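Local coordinates for protein Xaa-Pro dipeptidase (Pyrococcus horikoshii, PDB 1WY2) that probably splits dipeptides that carry a C-terminal proline after a nonpolar residue, working as a homodimeric metallopeptidase with two metal ions per subunit, at residues 145-150 with 222-227; 169-174 with 211-216; 161-166 with 183-188. All blocks are in the same frame, centred on the assembly; numbering follows the deposited sequence.

Interaction 1: 145-150 with 222-227; sequences KAVMAA and SDITRT. With ZN (zinc ion), chain D; ZN (zinc ion), chain E.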
loop_
_atom_site.group_PDB
_atom_site.type_symbol
_atom_site.label_atom_id
_atom_site.label_comp_id
_atom_site.label_asym_id
_atom_site.label_seq_id
_atom_site.Cartn_x
_atom_site.Cartn_y
_atom_site.Cartn_z
ATOM N N LYS A 145 2.213 20.780 10.471
ATOM C CA LYS A 145 0.891 21.259 10.866
ATOM C C LYS A 145 0.085 20.137 11.507
ATOM O O LYS A 145 -0.672 20.362 12.454
ATOM C CB LYS A 145 0.135 21.808 9.653
ATOM C CG LYS A 145 0.659 23.141 9.154
ATOM C CD LYS A 145 -0.131 23.627 7.955
ATOM C CE LYS A 145 0.338 25.008 7.528
ATOM N NZ LYS A 145 -0.435 25.512 6.357
ATOM N N ALA A 146 0.257 18.923 10.991
ATOM C CA ALA A 146 -0.468 17.774 11.517
ATOM C C ALA A 146 -0.000 17.435 12.928
ATOM O O ALA A 146 -0.812 17.132 13.799
ATOM C CB ALA A 146 -0.285 16.573 10.599
ATOM N N VAL A 147 1.308 17.486 13.150
ATOM C CA VAL A 147 1.852 17.187 14.469
ATOM C C VAL A 147 1.380 18.218 15.494
ATOM O O VAL A 147 1.033 17.866 16.622
ATOM C CB VAL A 147 3.393 17.162 14.447
ATOM C CG1 VAL A 147 3.935 17.012 15.865
ATOM C CG2 VAL A 147 3.872 16.007 13.579
ATOM N N MET A 148 1.369 19.489 15.103
ATOM C CA MET A 148 0.923 20.538 16.014
ATOM C C MET A 148 -0.547 20.345 16.344
ATOM O O MET A 148 -0.970 20.571 17.478
ATOM C CB MET A 148 1.146 21.926 15.405
ATOM C CG MET A 148 2.613 22.328 15.281
ATOM S SD MET A 148 3.534 22.287 16.842
ATOM C CE MET A 148 2.932 23.802 17.648
ATOM N N ALA A 149 -1.331 19.929 15.350
ATOM C CA ALA A 149 -2.752 19.696 15.568
ATOM C C ALA A 149 -2.936 18.498 16.493
ATOM O O ALA A 149 -3.832 18.492 17.337
ATOM C CB ALA A 149 -3.462 19.448 14.242
ATOM N N ALA A 150 -2.085 17.486 16.338
ATOM C CA ALA A 150 -2.171 16.290 17.174
ATOM C C ALA A 150 -1.914 16.643 18.633
ATOM O O ALA A 150 -2.624 16.191 19.530
ATOM C CB ALA A 150 -1.160 15.246 16.711
ATOM N N SER A 222 6.776 12.891 3.331
ATOM C CA SER A 222 7.349 13.586 4.481
ATOM C C SER A 222 7.239 12.598 5.643
ATOM O O SER A 222 6.445 11.655 5.591
ATOM C CB SER A 222 6.582 14.876 4.792
ATOM O OG SER A 222 5.200 14.624 4.966
ATOM N N ASP A 223 8.022 12.808 6.690
ATOM C CA ASP A 223 8.024 11.881 7.816
ATOM C C ASP A 223 8.504 12.628 9.051
ATOM O O ASP A 223 9.565 13.252 9.029
ATOM C CB ASP A 223 8.974 10.724 7.478
ATOM C CG ASP A 223 8.794 9.520 8.371
ATOM O OD1 ASP A 223 8.024 9.587 9.353
ATOM O OD2 ASP A 223 9.444 8.497 8.072
ATOM N N ILE A 224 7.725 12.568 10.126
ATOM C CA ILE A 224 8.090 13.264 11.353
ATOM C C ILE A 224 7.564 12.538 12.591
ATOM O O ILE A 224 6.507 11.919 12.548
ATOM C CB ILE A 224 7.523 14.714 11.336
ATOM C CG1 ILE A 224 8.000 15.495 12.560
ATOM C CG2 ILE A 224 5.997 14.680 11.315
ATOM C CD1 ILE A 224 7.498 16.941 12.602
ATOM N N THR A 225 8.326 12.593 13.681
ATOM C CA THR A 225 7.907 11.985 14.940
ATOM C C THR A 225 8.238 12.921 16.090
ATOM O O THR A 225 9.353 13.431 16.191
ATOM C CB THR A 225 8.627 10.645 15.266
ATOM O OG1 THR A 225 8.388 9.684 14.233
ATOM C CG2 THR A 225 8.093 10.075 16.585
ATOM N N ARG A 226 7.258 13.157 16.949
ATOM C CA ARG A 226 7.474 13.975 18.136
ATOM C C ARG A 226 6.859 13.195 19.286
ATOM O O ARG A 226 5.857 12.506 19.110
ATOM C CB ARG A 226 6.790 15.340 18.014
ATOM C CG ARG A 226 7.456 16.286 17.024
ATOM C CD ARG A 226 8.834 16.736 17.503
ATOM N NE ARG A 226 9.467 17.623 16.530
ATOM C CZ ARG A 226 10.155 17.203 15.472
ATOM N NH1 ARG A 226 10.317 15.900 15.247
ATOM N NH2 ARG A 226 10.655 18.086 14.621
ATOM N N THR A 227 7.470 13.285 20.457
ATOM C CA THR A 227 6.943 12.588 21.619
ATOM C C THR A 227 6.618 13.637 22.667
ATOM O O THR A 227 7.390 14.572 22.874
ATOM C CB THR A 227 7.970 11.590 22.197
ATOM O OG1 THR A 227 8.248 10.573 21.227
ATOM C CG2 THR A 227 7.429 10.933 23.468
HETATM ZN ZN ZN D . 8.239 8.409 10.968
HETATM ZN ZN ZN E . 10.775 7.449 9.358
#
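V147, on helix 130-153, plants both its methyls on strand 220-229, one on I224, the other on R226. This is helix-on-sheet packing in the catalytic domain of an M24 peptidase, the pita-bread fold, and all three touching residues are buried. With CG1 anti to the backbone N and CG2 beside it (chi1 173°), the valine fork is spread along the strand, one methyl for each of two residues two apart. V147 CG2 presses on I224 CG2 at 3.4 Å, closer than usual for two carbons, which marks this as the tight end of the contact. The same methyl also lies 3.9 Å from I224 CD1.

R226 can be followed outward from the strand. Its CB stands 3.9 Å from V147 CG1 and its CG 3.8 Å from that same methyl, the two side chains meeting at about a right angle. The chain then bends at chi2 (-68°), which turns the guanidinium back over its own strand. There I224 CD1 lies 3.8 Å above one face of the guanidinium plane, toward the rim. NE is hydrogen-bonded outside the two segments. NH1 donates to T225 O at 2.8 Å, almost within the guanidinium plane but approaching the carbonyl from well above its plane; it also bonds to E330 O. NH2 forms a salt bridge with D331 and a hydrogen bond to T346 O. D331 thus probably balances the buried charge, and the several bonds should fix the group's rotation.

T225 points away from the helix, and its OG1 bonds to the metal ligand E330. The strand therefore lies between the helix and the metal centre. D223, just before I224, bridges the two zinc ions: OD1 sits 2.0 Å from the zinc of chain D, and OD2 2.1 Å from the zinc of chain E.

Interaction 2: 169-174 with 211-216; sequences YLMKMN and IDLGAL. With ZN (zinc ion), chain D.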
loop_
_atom_site.group_PDB
_atom_site.type_symbol
_atom_site.label_atom_id
_atom_site.label_comp_id
_atom_site.label_asym_id
_atom_site.label_seq_id
_atom_site.Cartn_x
_atom_site.Cartn_y
_atom_site.Cartn_z
ATOM N N TYR A 169 -7.349 14.119 8.419
ATOM C CA TYR A 169 -8.324 14.949 7.724
ATOM C C TYR A 169 -7.677 16.308 7.477
ATOM O O TYR A 169 -7.794 16.873 6.394
ATOM C CB TYR A 169 -9.592 15.112 8.572
ATOM C CG TYR A 169 -10.587 16.115 8.022
ATOM C CD1 TYR A 169 -10.562 17.448 8.434
ATOM C CD2 TYR A 169 -11.544 15.733 7.083
ATOM C CE1 TYR A 169 -11.471 18.379 7.924
ATOM C CE2 TYR A 169 -12.454 16.656 6.566
ATOM C CZ TYR A 169 -12.411 17.976 6.992
ATOM O OH TYR A 169 -13.312 18.887 6.484
ATOM N N LEU A 170 -6.980 16.827 8.485
ATOM C CA LEU A 170 -6.313 18.117 8.353
ATOM C C LEU A 170 -5.280 18.093 7.229
ATOM O O LEU A 170 -5.185 19.041 6.446
ATOM C CB LEU A 170 -5.631 18.506 9.672
ATOM C CG LEU A 170 -4.829 19.812 9.641
ATOM C CD1 LEU A 170 -5.779 20.992 9.462
ATOM C CD2 LEU A 170 -4.030 19.965 10.926
ATOM N N MET A 171 -4.509 17.013 7.142
ATOM C CA MET A 171 -3.494 16.914 6.098
ATOM C C MET A 171 -4.130 16.964 4.711
ATOM O O MET A 171 -3.638 17.653 3.819
ATOM C CB MET A 171 -2.676 15.628 6.253
ATOM C CG MET A 171 -1.714 15.648 7.439
ATOM S SD MET A 171 -0.391 14.403 7.324
ATOM C CE MET A 171 -1.249 12.939 7.934
ATOM N N LYS A 172 -5.228 16.240 4.538
ATOM C CA LYS A 172 -5.920 16.211 3.253
ATOM C C LYS A 172 -6.485 17.579 2.895
ATOM O O LYS A 172 -6.423 18.005 1.738
ATOM C CB LYS A 172 -7.056 15.188 3.291
ATOM C CG LYS A 172 -6.581 13.764 3.451
ATOM C CD LYS A 172 -7.733 12.831 3.788
ATOM C CE LYS A 172 -7.213 11.483 4.258
ATOM N NZ LYS A 172 -8.314 10.569 4.672
ATOM N N MET A 173 -7.031 18.274 3.884
ATOM C CA MET A 173 -7.605 19.583 3.624
ATOM C C MET A 173 -6.526 20.629 3.385
ATOM O O MET A 173 -6.818 21.746 2.956
ATOM C CB MET A 173 -8.530 19.987 4.774
ATOM C CG MET A 173 -9.743 19.067 4.913
ATOM S SD MET A 173 -10.860 19.065 3.473
ATOM C CE MET A 173 -10.032 17.980 2.346
ATOM N N ASN A 174 -5.277 20.258 3.654
ATOM C CA ASN A 174 -4.156 21.159 3.434
ATOM C C ASN A 174 -3.405 20.822 2.150
ATOM O O ASN A 174 -2.314 21.339 1.906
ATOM C CB ASN A 174 -3.203 21.137 4.627
ATOM C CG ASN A 174 -3.643 22.077 5.729
ATOM O OD1 ASN A 174 -3.617 23.298 5.567
ATOM N ND2 ASN A 174 -4.058 21.515 6.853
ATOM N N ILE A 211 4.039 10.411 18.387
ATOM C CA ILE A 211 3.259 10.836 17.225
ATOM C C ILE A 211 4.159 10.757 15.995
ATOM O O ILE A 211 5.055 11.581 15.823
ATOM C CB ILE A 211 2.780 12.295 17.403
ATOM C CG1 ILE A 211 2.027 12.435 18.731
ATOM C CG2 ILE A 211 1.882 12.703 16.236
ATOM C CD1 ILE A 211 1.878 13.873 19.203
ATOM N N ASP A 212 3.923 9.759 15.148
ATOM C CA ASP A 212 4.718 9.556 13.936
ATOM C C ASP A 212 3.743 9.589 12.760
ATOM O O ASP A 212 2.852 8.745 12.653
ATOM C CB ASP A 212 5.429 8.196 14.008
ATOM C CG ASP A 212 6.523 8.032 12.962
ATOM O OD1 ASP A 212 6.507 8.739 11.932
ATOM O OD2 ASP A 212 7.399 7.165 13.171
ATOM N N LEU A 213 3.907 10.571 11.883
ATOM C CA LEU A 213 3.012 10.714 10.746
ATOM C C LEU A 213 3.729 11.346 9.568
ATOM O O LEU A 213 4.883 11.772 9.674
ATOM C CB LEU A 213 1.798 11.570 11.156
ATOM C CG LEU A 213 2.068 12.984 11.690
ATOM C CD1 LEU A 213 2.283 13.945 10.529
ATOM C CD2 LEU A 213 0.888 13.456 12.539
ATOM N N GLY A 214 3.044 11.402 8.435
ATOM C CA GLY A 214 3.647 11.997 7.259
ATOM C C GLY A 214 2.595 12.247 6.204
ATOM O O GLY A 214 1.519 11.655 6.238
ATOM N N ALA A 215 2.900 13.127 5.263
ATOM C CA ALA A 215 1.955 13.430 4.205
ATOM C C ALA A 215 2.520 13.086 2.838
ATOM O O ALA A 215 3.712 13.268 2.587
ATOM C CB ALA A 215 1.584 14.911 4.250
ATOM N N LEU A 216 1.658 12.566 1.971
ATOM C CA LEU A 216 2.033 12.266 0.595
ATOM C C LEU A 216 1.473 13.505 -0.093
ATOM O O LEU A 216 0.267 13.745 -0.052
ATOM C CB LEU A 216 1.316 11.011 0.090
ATOM C CG LEU A 216 1.464 10.731 -1.412
ATOM C CD1 LEU A 216 2.936 10.586 -1.775
ATOM C CD2 LEU A 216 0.696 9.470 -1.779
HETATM ZN ZN ZN D . 8.239 8.409 10.968
#
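M171 of helix 160-173 reaches strand 208-217 with the end of its thioether alone. M171 SD touches A215 CB at 3.7 Å and lies more loosely, 4.2 Å, from L213 CD1, two apolar groups that both point at the helix. The bend at chi3 (-82°) swings the methyl away from the line of the chain, so that M171 SD and M171 CE both sit against G214 O, each 3.5 Å from that oxygen.

Around this first shell, A146 of helix 130-153 touches both M171 and L213, while P179 flanks the methionine. S222 OG bonds to A215 N and pins the backbone beneath the alanine. On the helix side, N174 ND2 donates to L170 O at 2.7 Å, a side-chain bond back to the preceding turn, and K172 NZ reaches a salt bridge with E168 of the second subunit.

D212, next to L213 in the strand, binds the zinc of chain D through OD1 at 2.0 Å, and its OD2 pairs with R328. The M171 contact itself is largely apolar and involves no hydrogen bond, so the hold is probably dispersion and shape, with a weak electrostatic part at the G214 carbonyl oxygen.

Interaction 3: 161-166 with 183-188; sequences REVAAK and TIIASG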
loop_
_atom_site.group_PDB
_atom_site.type_symbol
_atom_site.label_atom_id
_atom_site.label_comp_id
_atom_site.label_asym_id
_atom_site.label_seq_id
_atom_site.Cartn_x
_atom_site.Cartn_y
_atom_site.Cartn_z
ATOM N N ARG A 161 -6.994 6.511 17.893
ATOM C CA ARG A 161 -7.499 6.477 16.525
ATOM C C ARG A 161 -8.260 7.739 16.135
ATOM O O ARG A 161 -8.216 8.160 14.979
ATOM C CB ARG A 161 -8.407 5.263 16.334
ATOM C CG ARG A 161 -9.036 5.174 14.952
ATOM C CD ARG A 161 -8.714 3.849 14.303
ATOM N NE ARG A 161 -8.942 2.738 15.220
ATOM C CZ ARG A 161 -8.405 1.534 15.077
ATOM N NH1 ARG A 161 -7.605 1.282 14.051
ATOM N NH2 ARG A 161 -8.656 0.585 15.967
ATOM N N GLU A 162 -8.966 8.339 17.088
ATOM C CA GLU A 162 -9.724 9.547 16.794
ATOM C C GLU A 162 -8.784 10.720 16.553
ATOM O O GLU A 162 -9.066 11.590 15.726
ATOM C CB GLU A 162 -10.710 9.850 17.931
ATOM C CG GLU A 162 -11.937 8.944 17.894
ATOM C CD GLU A 162 -12.865 9.123 19.081
ATOM O OE1 GLU A 162 -12.965 10.249 19.612
ATOM O OE2 GLU A 162 -13.515 8.131 19.468
ATOM N N VAL A 163 -7.665 10.741 17.273
ATOM C CA VAL A 163 -6.683 11.800 17.089
ATOM C C VAL A 163 -6.112 11.625 15.682
ATOM O O VAL A 163 -5.963 12.589 14.928
ATOM C CB VAL A 163 -5.534 11.698 18.125
ATOM C CG1 VAL A 163 -4.440 12.711 17.799
ATOM C CG2 VAL A 163 -6.082 11.943 19.527
ATOM N N ALA A 164 -5.803 10.381 15.332
ATOM C CA ALA A 164 -5.259 10.081 14.014
ATOM C C ALA A 164 -6.230 10.526 12.927
ATOM O O ALA A 164 -5.833 11.145 11.941
ATOM C CB ALA A 164 -4.977 8.584 13.889
ATOM N N ALA A 165 -7.509 10.219 13.115
ATOM C CA ALA A 165 -8.518 10.589 12.133
ATOM C C ALA A 165 -8.556 12.101 11.914
ATOM O O ALA A 165 -8.637 12.570 10.780
ATOM C CB ALA A 165 -9.889 10.089 12.583
ATOM N N LYS A 166 -8.477 12.860 13.002
ATOM C CA LYS A 166 -8.524 14.315 12.922
ATOM C C LYS A 166 -7.342 14.921 12.168
ATOM O O LYS A 166 -7.528 15.806 11.333
ATOM C CB LYS A 166 -8.593 14.913 14.331
ATOM C CG LYS A 166 -8.731 16.431 14.378
ATOM C CD LYS A 166 -10.101 16.892 13.900
ATOM C CE LYS A 166 -10.258 18.400 14.041
ATOM N NZ LYS A 166 -10.107 18.847 15.457
ATOM N N THR A 183 -0.871 6.494 10.350
ATOM C CA THR A 183 -0.499 7.356 11.466
ATOM C C THR A 183 -0.327 6.632 12.788
ATOM O O THR A 183 -1.185 5.854 13.210
ATOM C CB THR A 183 -1.527 8.486 11.657
ATOM O OG1 THR A 183 -1.544 9.307 10.483
ATOM C CG2 THR A 183 -1.167 9.347 12.864
ATOM N N ILE A 184 0.796 6.915 13.439
ATOM C CA ILE A 184 1.113 6.322 14.724
ATOM C C ILE A 184 0.838 7.311 15.848
ATOM O O ILE A 184 1.406 8.396 15.875
ATOM C CB ILE A 184 2.602 5.904 14.779
ATOM C CG1 ILE A 184 2.825 4.689 13.878
ATOM C CG2 ILE A 184 3.022 5.602 16.221
ATOM C CD1 ILE A 184 4.279 4.396 13.592
ATOM N N ILE A 185 -0.076 6.936 16.739
ATOM C CA ILE A 185 -0.402 7.724 17.921
ATOM C C ILE A 185 -0.341 6.628 18.977
ATOM O O ILE A 185 -1.318 5.908 19.189
ATOM C CB ILE A 185 -1.833 8.312 17.895
ATOM C CG1 ILE A 185 -2.025 9.227 16.678
ATOM C CG2 ILE A 185 -2.082 9.100 19.182
ATOM C CD1 ILE A 185 -1.138 10.459 16.671
ATOM N N ALA A 186 0.823 6.487 19.607
ATOM C CA ALA A 186 1.051 5.442 20.604
ATOM C C ALA A 186 1.227 6.019 22.003
ATOM O O ALA A 186 2.241 6.656 22.299
ATOM C CB ALA A 186 2.283 4.629 20.209
ATOM N N SER A 187 0.244 5.769 22.864
ATOM C CA SER A 187 0.263 6.302 24.223
ATOM C C SER A 187 0.495 5.260 25.311
ATOM O O SER A 187 0.132 4.094 25.161
ATOM C CB SER A 187 -1.054 7.032 24.505
ATOM O OG SER A 187 -2.152 6.130 24.477
ATOM N N GLY A 188 1.095 5.701 26.412
ATOM C CA GLY A 188 1.362 4.803 27.522
ATOM C C GLY A 188 2.222 3.626 27.113
ATOM O O GLY A 188 3.229 3.795 26.421
#
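A164 and V163 of helix 160-173 pack on I185 and T183, where the helix lies against strand 184-187 of the antiparallel sheet in the M24 pita-bread domain, and against T183 just before it. The closest part centres on A164: consistent with its small side chain, A164 CA and T183 CA are 6.0 Å apart. Its single methyl is shared: A164 CB is 4.0 Å from T183 CG2 and 4.1 Å from I185 CG1. V163 adds a slighter touch, its CG1 4.2 Å from I185 CD1, with the two side chains crossing at about a right angle.

These are ordinary van der Waals separations, all in a buried layer. The subunit boundary begins at A164 itself, which also touches K172 of the second subunit, and continues through E162 and A165, on M173 and K172 of that subunit. A165 points away from the strand, and K166 is exposed. R161 also points away and pairs with D200. I184 turns to the other face of its strand, against D212.

T183 uses its two branches differently: with chi1 at -62°, CG2 is anti to the backbone N and meets A164, while OG1 is hydrogen-bonded to E168 OE2 of the same chain.

All three contacts tie two consecutive helices, 130-153 and 160-173, to one antiparallel sheet of the M24 domain. The centres of interactions 1 and 2 are about 8 Å apart, and interaction 3 lies about 11 Å from the first and 12 Å from the second. Along the chain the helical segments come first and the strands follow; 169-174/211-216 and 161-166/183-188 are each nested within interaction 1 but cross one another. Neighbouring strands join them: R226 O meets I211 N at 2.9 Å, and D212 O meets I184 N at 2.9 Å. The helices thus back the strands carrying D212 and D223, while helix 160-173 also faces the second subunit.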